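Local coordinates for metallo-beta-lactamase 1 (Acinetobacter baumannii, PDB 5MMD), which probably hydrolyses the amide bond of beta-lactam antibiotics to give substituted beta-amino acids, using zinc ions as cofactor, at residues 97-100 with 101-105; 147-151 with 152-156; 170-174 with 175-179. All coordinates share one frame; numbering follows the deposited sequence.

Contact 1: 97-100 with 101-105; sequences TYAS and ALTNE
Ser100 and Thr103 meet in an N-cap, at the point where strand 97-100 of the larger mixed sheet turns into helix 101-109 in a beta-alpha-beta unit that returns to strand 117-119. The chain turns sharply here, the short axes of strand and helix making an angle of 97°. Ser100 places its OG between its backbone N and its carbonyl carbon (chi1 71°), folded back toward the first turn of the helix. There OG accepts from Thr103 N at 2.9 Å, and serine suits the position because its hydroxyl sits one carbon from the backbone and can fold back to a backbone N-H three residues on. The carbonyl of the same residue opens the helical pattern: Ser100 O accepts a hydrogen bond from Asn104 N at 3.0 Å. Beneath the cap, Ala99 CB touches the methyl CG2 of Thr103 at 3.7 Å, a small side chain against a small branch. The other branch, Thr103 OG1, is hydrogen-bonded to Asp143 OD2 and accepts from a water, which itself accepts from Ser100 N at 2.9 Å. Asn104 OD1 reaches across to Ala115 N, tying the helix to the segment before strand 117-119. Buried polar groups are thus paired at the strand's end, and the hydroxyl of Ser100 stands in for the carbonyl that a preceding helical turn would have offered to Thr103 N.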
ATOM      1  N   THR A  97      -9.593  10.300   4.362  1.00 19.35           N
ATOM      2  CA  THR A  97      -8.307   9.649   4.322  1.00 17.55           C
ATOM      3  C   THR A  97      -8.052   8.954   5.652  1.00 17.70           C
ATOM      4  O   THR A  97      -8.376   9.478   6.730  1.00 19.12           O
ATOM      5  CB  THR A  97      -7.182  10.656   4.030  1.00 17.09           C
ATOM      6  OG1 THR A  97      -7.255  11.733   4.974  1.00 18.52           O
ATOM      7  CG2 THR A  97      -7.354  11.230   2.656  1.00 17.71           C
ATOM      8  N   TYR A  98      -7.513   7.758   5.564  1.00 16.45           N
ATOM      9  CA  TYR A  98      -7.155   6.964   6.728  1.00 17.54           C
ATOM     10  C   TYR A  98      -5.657   6.648   6.746  1.00 15.67           C
ATOM     11  O   TYR A  98      -5.045   6.449   5.714  1.00 14.32           O
ATOM     12  CB  TYR A  98      -7.900   5.628   6.767  1.00 16.66           C
ATOM     13  CG  TYR A  98      -9.393   5.702   6.798  1.00 18.15           C
ATOM     14  CD1 TYR A  98     -10.081   5.503   7.975  1.00 20.33           C
ATOM     15  CD2 TYR A  98     -10.127   5.922   5.646  1.00 18.55           C
ATOM     16  CE1 TYR A  98     -11.466   5.571   8.017  1.00 21.35           C
ATOM     17  CE2 TYR A  98     -11.511   5.980   5.676  1.00 20.43           C
ATOM     18  CZ  TYR A  98     -12.169   5.775   6.838  1.00 21.72           C
ATOM     19  OH  TYR A  98     -13.556   5.837   6.873  1.00 25.35           O
ATOM     20  N   ALA A  99      -5.107   6.529   7.954  1.00 15.78           N
ATOM     21  CA  ALA A  99      -3.792   5.958   8.162  1.00 15.28           C
ATOM     22  C   ALA A  99      -3.719   5.455   9.583  1.00 16.83           C
ATOM     23  O   ALA A  99      -4.587   5.771  10.387  1.00 17.38           O
ATOM     24  CB  ALA A  99      -2.711   6.982   7.893  1.00 15.44           C
ATOM     25  N   SER A 100      -2.707   4.674   9.924  1.00 15.54           N
ATOM     26  CA  SER A 100      -2.531   4.323  11.334  1.00 16.81           C
ATOM     27  C   SER A 100      -2.128   5.580  12.150  1.00 17.93           C
ATOM     28  O   SER A 100      -1.626   6.558  11.603  1.00 17.49           O
ATOM     29  CB  SER A 100      -1.469   3.243  11.500  1.00 17.96           C
ATOM     30  OG  SER A 100      -0.163   3.765  11.229  1.00 15.76           O
ATOM     31  N   ALA A 101      -2.370   5.553  13.456  1.00 19.54           N
ATOM     32  CA  ALA A 101      -1.934   6.666  14.328  1.00 20.93           C
ATOM     33  C   ALA A 101      -0.404   6.880  14.187  1.00 20.28           C
ATOM     34  O   ALA A 101       0.050   7.998  14.157  1.00 20.65           O
ATOM     35  CB  ALA A 101      -2.284   6.405  15.729  1.00 22.76           C
ATOM     36  N   LEU A 102       0.347   5.788  14.066  1.00 20.16           N
ATOM     37  CA  LEU A 102       1.805   5.837  13.960  1.00 19.87           C
ATOM     38  C   LEU A 102       2.222   6.505  12.636  1.00 18.01           C
ATOM     39  O   LEU A 102       3.087   7.395  12.580  1.00 18.08           O
ATOM     40  CB  LEU A 102       2.395   4.430  14.040  1.00 19.31           C
ATOM     41  CG  LEU A 102       3.901   4.348  13.801  1.00 18.60           C
ATOM     42  CD1 LEU A 102       4.648   5.366  14.712  1.00 21.32           C
ATOM     43  CD2 LEU A 102       4.383   2.954  14.052  1.00 18.74           C
ATOM     44  N   THR A 103       1.584   6.078  11.566  1.00 16.48           N
ATOM     45  CA  THR A 103       1.840   6.708  10.288  1.00 16.05           C
ATOM     46  C   THR A 103       1.564   8.227  10.372  1.00 16.78           C
ATOM     47  O   THR A 103       2.374   9.024   9.916  1.00 16.03           O
ATOM     48  CB  THR A 103       1.005   6.077   9.198  1.00 15.39           C
ATOM     49  OG1 THR A 103       1.587   4.815   8.870  1.00 15.75           O
ATOM     50  CG2 THR A 103       0.965   6.964   7.958  1.00 15.17           C
ATOM     51  N   ASN A 104       0.436   8.615  10.981  1.00 17.55           N
ATOM     52  CA  ASN A 104       0.109  10.036  11.121  1.00 18.26           C
ATOM     53  C   ASN A 104       1.147  10.775  11.977  1.00 20.39           C
ATOM     54  O   ASN A 104       1.438  11.936  11.739  1.00 20.00           O
ATOM     55  CB  ASN A 104      -1.309  10.231  11.708  1.00 19.48           C
ATOM     56  CG  ASN A 104      -2.334  10.574  10.630  1.00 19.33           C
ATOM     57  OD1 ASN A 104      -2.010  10.592   9.436  1.00 17.68           O
ATOM     58  ND2 ASN A 104      -3.578  10.850  11.045  1.00 20.60           N
ATOM     59  N   GLU A 105       1.728  10.099  12.956  1.00 20.87           N
ATOM     60  CA  GLU A 105       2.697  10.779  13.809  1.00 22.04           C
ATOM     61  C   GLU A 105       3.966  11.067  13.030  1.00 21.29           C
ATOM     62  O   GLU A 105       4.582  12.124  13.220  1.00 21.77           O
ATOM     63  CB  GLU A 105       3.011   9.955  15.040  1.00 23.99           C
ATOM     64  CG  GLU A 105       1.929  10.021  16.102  1.00 26.85           C
ATOM     65  CD  GLU A 105       1.736  11.427  16.727  1.00 30.71           C
ATOM     66  OE1 GLU A 105       2.724  12.180  16.941  1.00 31.03           O
ATOM     67  OE2 GLU A 105       0.566  11.786  17.018  1.00 32.01           O
TER
HETATM   68  O   HOH W   1      -0.871   3.697   7.957  1.00 12.26           O

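Contact 2: 147-151 with 152-156; sequences VWIPS and SKILY
Trp148 lies alongside Lys153, the two side chains pointing the same way, and the far end of the indole rests obliquely on the lysine backbone, with Trp148 CH2 3.4 Å from Lys153 CA. With CG anti to the backbone N (chi1 176°), the ring swings over the neighbouring strand, where Leu155 CB meets its edge in plane, 3.7 Å from Trp148 CE3. Pro150 N sits over one face of the indole, offset toward the rim. A broad aromatic suits this place because one side chain can cover both the lysine backbone and the root of the leucine. On the other face of the hairpin, Ile149 and Ile154 run side by side, CD1 of Ile149 lying 4.0 Å from Ile154 CB.

The backbone sets this register. Val147 and Tyr156 form a hydrogen-bonded antiparallel pair, with Tyr156 N to Val147 O at 2.8 Å and Val147 N to Tyr156 O at 3.0 Å. Ile149 N meets Ile154 O at 2.8 Å, while the return bond from Ile154 N to Ile149 O is weak, because Lys153 and Ile154 both face Ile149 in a G1 beta bulge. Lys153 has the positive phi (51°) that this bulge position requires. In the turn, Ser152 OG lies against Ile149 CG2 at 3.4 Å.

Strands 146-149 and 154-158 make up this hairpin in the middle of the smaller mixed sheet, flanked by strands 131-134 and 196-199. Tyr191 meets the Trp148 ring outside the hairpin, whereas Val147 and Tyr156 pack on Ile48 of strand 44-48 in the other sheet, the Tyr156 hydroxyl being held by Asp49 and Asn35.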
ATOM      1  N   VAL A 147      -3.164  -4.887   3.681  1.00 11.45           N
ATOM      2  CA  VAL A 147      -4.619  -4.853   3.588  1.00 12.18           C
ATOM      3  C   VAL A 147      -5.134  -6.069   2.870  1.00 13.47           C
ATOM      4  O   VAL A 147      -4.726  -6.347   1.738  1.00 13.16           O
ATOM      5  CB  VAL A 147      -5.093  -3.597   2.864  1.00 11.82           C
ATOM      6  CG1 VAL A 147      -6.580  -3.543   2.826  1.00 13.24           C
ATOM      7  CG2 VAL A 147      -4.511  -2.326   3.532  1.00 13.62           C
ATOM      8  N   TRP A 148      -6.035  -6.772   3.542  1.00 15.10           N
ATOM      9  CA  TRP A 148      -6.576  -8.049   3.108  1.00 15.05           C
ATOM     10  C   TRP A 148      -7.986  -7.851   2.631  1.00 15.28           C
ATOM     11  O   TRP A 148      -8.787  -7.167   3.288  1.00 15.28           O
ATOM     12  CB  TRP A 148      -6.526  -9.030   4.246  1.00 15.68           C
ATOM     13  CG  TRP A 148      -7.121 -10.396   4.069  1.00 17.25           C
ATOM     14  CD1 TRP A 148      -8.176 -10.914   4.781  1.00 18.85           C
ATOM     15  CD2 TRP A 148      -6.662 -11.453   3.208  1.00 17.81           C
ATOM     16  NE1 TRP A 148      -8.405 -12.221   4.415  1.00 19.94           N
ATOM     17  CE2 TRP A 148      -7.503 -12.573   3.441  1.00 19.36           C
ATOM     18  CE3 TRP A 148      -5.637 -11.565   2.270  1.00 17.25           C
ATOM     19  CZ2 TRP A 148      -7.346 -13.787   2.767  1.00 20.13           C
ATOM     20  CZ3 TRP A 148      -5.491 -12.776   1.585  1.00 18.13           C
ATOM     21  CH2 TRP A 148      -6.324 -13.870   1.860  1.00 19.59           C
ATOM     22  N   ILE A 149      -8.279  -8.436   1.470  1.00 14.73           N
ATOM     23  CA  ILE A 149      -9.622  -8.445   0.934  1.00 16.52           C
ATOM     24  C   ILE A 149     -10.165  -9.872   1.069  1.00 17.03           C
ATOM     25  O   ILE A 149      -9.904 -10.715   0.212  1.00 17.40           O
ATOM     26  CB  ILE A 149      -9.656  -8.018  -0.523  1.00 16.42           C
ATOM     27  CG1 ILE A 149      -8.715  -6.828  -0.736  1.00 16.10           C
ATOM     28  CG2 ILE A 149     -11.109  -7.709  -0.948  1.00 16.99           C
ATOM     29  CD1 ILE A 149      -8.700  -6.335  -2.148  1.00 17.82           C
ATOM     30  N   PRO A 150     -10.908 -10.141   2.144  1.00 19.40           N
ATOM     31  CA  PRO A 150     -11.183 -11.552   2.454  1.00 19.69           C
ATOM     32  C   PRO A 150     -12.052 -12.215   1.387  1.00 21.21           C
ATOM     33  O   PRO A 150     -11.943 -13.411   1.080  1.00 22.04           O
ATOM     34  CB  PRO A 150     -11.883 -11.479   3.823  1.00 21.50           C
ATOM     35  CG  PRO A 150     -12.248 -10.058   4.041  1.00 19.98           C
ATOM     36  CD  PRO A 150     -11.354  -9.229   3.213  1.00 18.16           C
ATOM     37  N   SER A 151     -12.898 -11.411   0.768  1.00 21.59           N
ATOM     38  CA  SER A 151     -13.831 -11.979  -0.161  1.00 23.12           C
ATOM     39  C   SER A 151     -13.142 -12.514  -1.423  1.00 23.11           C
ATOM     40  O   SER A 151     -13.606 -13.517  -1.978  1.00 25.64           O
ATOM     41  CB  SER A 151     -14.886 -10.956  -0.534  1.00 23.24           C
ATOM     42  OG  SER A 151     -14.245  -9.814  -1.035  1.00 21.10           O
ATOM     43  N   SER A 152     -12.064 -11.874  -1.874  1.00 22.16           N
ATOM     44  CA  SER A 152     -11.331 -12.368  -3.036  1.00 21.28           C
ATOM     45  C   SER A 152      -9.948 -12.937  -2.679  1.00 19.94           C
ATOM     46  O   SER A 152      -9.203 -13.331  -3.569  1.00 20.77           O
ATOM     47  CB  SER A 152     -11.195 -11.264  -4.095  1.00 20.57           C
ATOM     48  OG  SER A 152     -10.847 -10.037  -3.474  1.00 20.19           O
ATOM     49  N   LYS A 153      -9.634 -13.016  -1.389  1.00 19.39           N
ATOM     50  CA  LYS A 153      -8.339 -13.516  -0.899  1.00 18.88           C
ATOM     51  C   LYS A 153      -7.138 -12.824  -1.594  1.00 17.90           C
ATOM     52  O   LYS A 153      -6.137 -13.456  -1.958  1.00 17.38           O
ATOM     53  CB  LYS A 153      -8.290 -15.045  -1.044  1.00 20.66           C
ATOM     54  CG  LYS A 153      -9.323 -15.751  -0.165  1.00 22.84           C
ATOM     55  CD  LYS A 153      -8.955 -17.200   0.140  0.76 24.12           C
ATOM     56  CE  LYS A 153     -10.057 -17.927   0.918  1.00 27.28           C
ATOM     57  NZ  LYS A 153     -10.503 -17.195   2.122  0.39 25.73           N
ATOM     58  N   ILE A 154      -7.259 -11.498  -1.731  1.00 16.09           N
ATOM     59  CA  ILE A 154      -6.213 -10.642  -2.283  1.00 15.21           C
ATOM     60  C   ILE A 154      -5.531  -9.921  -1.124  1.00 14.59           C
ATOM     61  O   ILE A 154      -6.199  -9.313  -0.265  1.00 13.69           O
ATOM     62  CB  ILE A 154      -6.795  -9.626  -3.315  1.00 15.46           C
ATOM     63  CG1 ILE A 154      -7.312 -10.406  -4.541  1.00 16.84           C
ATOM     64  CG2 ILE A 154      -5.745  -8.563  -3.694  1.00 14.79           C
ATOM     65  CD1 ILE A 154      -8.175  -9.622  -5.548  1.00 17.62           C
ATOM     66  N   LEU A 155      -4.219 -10.047  -1.047  1.00 13.90           N
ATOM     67  CA  LEU A 155      -3.451  -9.314  -0.057  1.00 13.92           C
ATOM     68  C   LEU A 155      -2.652  -8.182  -0.710  1.00 12.52           C
ATOM     69  O   LEU A 155      -1.818  -8.422  -1.580  1.00 12.20           O
ATOM     70  CB  LEU A 155      -2.516 -10.242   0.708  1.00 13.92           C
ATOM     71  CG  LEU A 155      -1.748  -9.507   1.832  1.00 14.22           C
ATOM     72  CD1 LEU A 155      -2.683  -9.021   2.977  1.00 13.85           C
ATOM     73  CD2 LEU A 155      -0.663 -10.417   2.400  1.00 15.29           C
ATOM     74  N   TYR A 156      -2.947  -6.944  -0.314  1.00 12.34           N
ATOM     75  CA  TYR A 156      -2.114  -5.824  -0.696  1.00 12.08           C
ATOM     76  C   TYR A 156      -0.981  -5.692   0.326  1.00 11.68           C
ATOM     77  O   TYR A 156      -1.207  -5.321   1.473  1.00 12.36           O
ATOM     78  CB  TYR A 156      -2.892  -4.524  -0.786  1.00 11.39           C
ATOM     79  CG  TYR A 156      -1.973  -3.362  -1.112  1.00 11.02           C
ATOM     80  CD1 TYR A 156      -1.475  -3.168  -2.404  1.00 10.95           C
ATOM     81  CD2 TYR A 156      -1.563  -2.482  -0.114  1.00 10.89           C
ATOM     82  CE1 TYR A 156      -0.623  -2.106  -2.708  1.00 10.86           C
ATOM     83  CE2 TYR A 156      -0.694  -1.435  -0.391  1.00 10.50           C
ATOM     84  CZ  TYR A 156      -0.238  -1.234  -1.692  1.00 11.46           C
ATOM     85  OH  TYR A 156       0.615  -0.185  -1.933  1.00 13.16           O
TER

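Contact 3: 170-174 with 175-179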
ATOM      1  N   GLY A 170      15.046  -3.342  -1.654  1.00 15.24           N
ATOM      2  CA  GLY A 170      14.730  -2.012  -2.151  1.00 15.11           C
ATOM      3  C   GLY A 170      15.313  -0.920  -1.247  1.00 15.89           C
ATOM      4  O   GLY A 170      16.429  -1.054  -0.752  1.00 16.50           O
ATOM      5  N   TYR A 171      14.581   0.165  -1.059  1.00 15.65           N
ATOM      6  CA  TYR A 171      15.042   1.276  -0.217  1.00 16.86           C
ATOM      7  C   TYR A 171      14.977   0.911   1.262  1.00 16.34           C
ATOM      8  O   TYR A 171      13.892   0.724   1.813  1.00 15.85           O
ATOM      9  CB  TYR A 171      14.207   2.533  -0.462  1.00 17.04           C
ATOM     10  CG  TYR A 171      14.522   3.633   0.540  1.00 17.60           C
ATOM     11  CD1 TYR A 171      15.781   4.219   0.578  1.00 19.25           C
ATOM     12  CD2 TYR A 171      13.575   4.056   1.477  1.00 17.22           C
ATOM     13  CE1 TYR A 171      16.081   5.237   1.492  1.00 19.35           C
ATOM     14  CE2 TYR A 171      13.866   5.067   2.398  1.00 18.35           C
ATOM     15  CZ  TYR A 171      15.116   5.640   2.408  1.00 18.91           C
ATOM     16  OH  TYR A 171      15.421   6.642   3.308  1.00 21.97           O
ATOM     17  N   THR A 172      16.131   0.801   1.911  1.00 16.88           N
ATOM     18  CA  THR A 172      16.155   0.318   3.295  1.00 16.59           C
ATOM     19  C   THR A 172      16.653   1.379   4.288  1.00 16.80           C
ATOM     20  O   THR A 172      17.019   1.057   5.417  1.00 17.81           O
ATOM     21  CB  THR A 172      17.033  -0.894   3.414  1.00 18.37           C
ATOM     22  OG1 THR A 172      18.354  -0.543   2.980  1.00 20.49           O
ATOM     23  CG2 THR A 172      16.485  -2.042   2.578  1.00 17.89           C
ATOM     24  N   GLY A 173      16.673   2.632   3.852  1.00 17.11           N
ATOM     25  CA  GLY A 173      17.121   3.750   4.685  1.00 19.02           C
ATOM     26  C   GLY A 173      16.294   4.005   5.930  1.00 18.88           C
ATOM     27  O   GLY A 173      16.796   4.626   6.870  1.00 21.00           O
ATOM     28  N   GLU A 174      15.039   3.545   5.952  1.00 18.29           N
ATOM     29  CA  GLU A 174      14.195   3.627   7.159  1.00 19.31           C
ATOM     30  C   GLU A 174      13.579   2.253   7.528  1.00 19.42           C
ATOM     31  O   GLU A 174      12.539   2.187   8.172  1.00 18.99           O
ATOM     32  CB  GLU A 174      13.080   4.666   6.977  1.00 18.73           C
ATOM     33  CG  GLU A 174      13.569   6.074   6.648  1.00 20.56           C
ATOM     34  CD  GLU A 174      12.590   6.844   5.772  1.00 21.31           C
ATOM     35  OE1 GLU A 174      11.422   6.994   6.164  1.00 21.35           O
ATOM     36  OE2 GLU A 174      12.989   7.324   4.679  1.00 23.27           O
ATOM     37  N   ALA A 175      14.262   1.171   7.161  1.00 19.32           N
ATOM     38  CA  ALA A 175      13.783  -0.175   7.445  1.00 18.25           C
ATOM     39  C   ALA A 175      14.103  -0.657   8.844  1.00 19.27           C
ATOM     40  O   ALA A 175      15.010  -0.158   9.509  1.00 19.57           O
ATOM     41  CB  ALA A 175      14.369  -1.161   6.449  1.00 17.82           C
ATOM     42  N   LYS A 176      13.340  -1.662   9.258  1.00 19.30           N
ATOM     43  CA  LYS A 176      13.613  -2.427  10.460  1.00 21.94           C
ATOM     44  C   LYS A 176      14.060  -3.807  10.001  1.00 22.71           C
ATOM     45  O   LYS A 176      13.253  -4.748   9.954  1.00 21.98           O
ATOM     46  CB  LYS A 176      12.369  -2.510  11.348  1.00 21.12           C
ATOM     47  CG  LYS A 176      11.724  -1.169  11.628  1.00 21.08           C
ATOM     48  CD  LYS A 176      12.654  -0.190  12.327  0.83 22.76           C
ATOM     49  CE  LYS A 176      12.910  -0.601  13.758  1.00 23.65           C
ATOM     50  NZ  LYS A 176      13.782   0.345  14.482  1.00 26.91           N
ATOM     51  N   ILE A 177      15.335  -3.924   9.636  1.00 23.35           N
ATOM     52  CA  ILE A 177      15.819  -5.128   8.959  1.00 23.94           C
ATOM     53  C   ILE A 177      15.729  -6.315   9.884  1.00 25.11           C
ATOM     54  O   ILE A 177      15.383  -7.414   9.468  1.00 25.70           O
ATOM     55  CB  ILE A 177      17.298  -5.009   8.461  1.00 25.73           C
ATOM     56  CG1 ILE A 177      17.410  -4.016   7.309  1.00 25.16           C
ATOM     57  CG2 ILE A 177      17.793  -6.374   7.978  1.00 26.17           C
ATOM     58  CD1 ILE A 177      16.497  -4.307   6.146  1.00 23.47           C
ATOM     59  N   ASP A 178      16.008  -6.087  11.155  1.00 26.27           N
ATOM     60  CA  ASP A 178      16.014  -7.172  12.110  1.00 26.78           C
ATOM     61  C   ASP A 178      14.601  -7.636  12.490  1.00 25.69           C
ATOM     62  O   ASP A 178      14.399  -8.787  12.870  1.00 26.54           O
ATOM     63  CB  ASP A 178      16.802  -6.738  13.330  1.00 29.00           C
ATOM     64  CG  ASP A 178      18.284  -6.544  13.022  1.00 30.23           C
ATOM     65  OD1 ASP A 178      18.797  -7.125  12.024  1.00 30.35           O
ATOM     66  OD2 ASP A 178      18.935  -5.791  13.766  1.00 32.17           O
ATOM     67  N   GLN A 179      13.616  -6.760  12.351  1.00 24.08           N
ATOM     68  CA  GLN A 179      12.226  -7.141  12.612  1.00 23.48           C
ATOM     69  C   GLN A 179      11.507  -7.743  11.387  1.00 22.15           C
ATOM     70  O   GLN A 179      10.515  -8.471  11.541  1.00 20.89           O
ATOM     71  CB  GLN A 179      11.445  -5.933  13.106  1.00 23.14           C
ATOM     72  CG  GLN A 179      11.983  -5.308  14.424  1.00 24.32           C
ATOM     73  CD  GLN A 179      11.172  -4.074  14.816  1.00 25.05           C
ATOM     74  OE1 GLN A 179      10.098  -3.822  14.243  1.00 24.78           O
ATOM     75  NE2 GLN A 179      11.688  -3.286  15.760  1.00 26.85           N
TER
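Thr172 turns its methyl CG2 anti to its carbonyl carbon, with OG1 between the backbone N and that carbon (chi1 59°), and this sends CG2 to within 4.2 Å of Ile177 CD1, while Thr172 CB lies 4.0 Å from Ala175 CB. Glu174 starts out with CG beside its own backbone N (chi1 -57°) and then bends at chi2 (149°), bringing its carboxylate back to the hydroxyl of Tyr171. Tyr171 OH donates to Glu174 OE2 at 2.9 Å, in the plane of the phenol ring, and the carboxylate uses its anti lone pair. The other oxygen, Glu174 OE1, is hydrogen-bonded to NE2 of His80, a ligand of the first zinc, so Glu174 is a second-shell residue, and Tyr171, one step further out, probably helps to orient its carboxylate.

The backbone makes a type I beta turn from Thr172 to Ala175, closed by a weak hydrogen bond, Ala175 N to Thr172 O at 3.3 Å. Gly173 N stands 3.5 Å above the centre of the Tyr171 ring, and glycine suits this place because a beta carbon here would collide with the tyrosine hydroxyl. Ala175, small and close to the turn, rests its CB 3.6 Å from Thr172 O.

This surface connection runs between strand 154-158 and helix 180-190. Tyr171 leans on Trp29, and the backbone of Lys176 pairs with Gly139, next to the zinc ligand His140. Ile177 packs against Ala220 and Ser221 of helix 208-223, Asp178 OD1 is hydrogen-bonded to Ser221 OG, and Gln179 O accepts a hydrogen bond from Ser183 OG in helix 180-190.

How the contacts relate
Contacts 1 and 2 are largely buried, whereas contact 3 lies at the surface, and the three touch nowhere. Contact 1 belongs to the larger sheet and its connecting helix, contact 2 to the smaller sheet; contact 3 uses no regular strand or helix. Their chemistry follows their places. A polar cap settles the start of a helix at 97-105, apolar faces and paired backbones carry the hairpin at 147-156, and at 170-179 a weakly closed turn accompanies a phenol-carboxylate bond. All three come near the zinc ligands, but only contact 3 has a side chain hydrogen-bonded to one, through Glu174 and His80, while Thr103 lies near His78 and Tyr156 near Cys159 and His78.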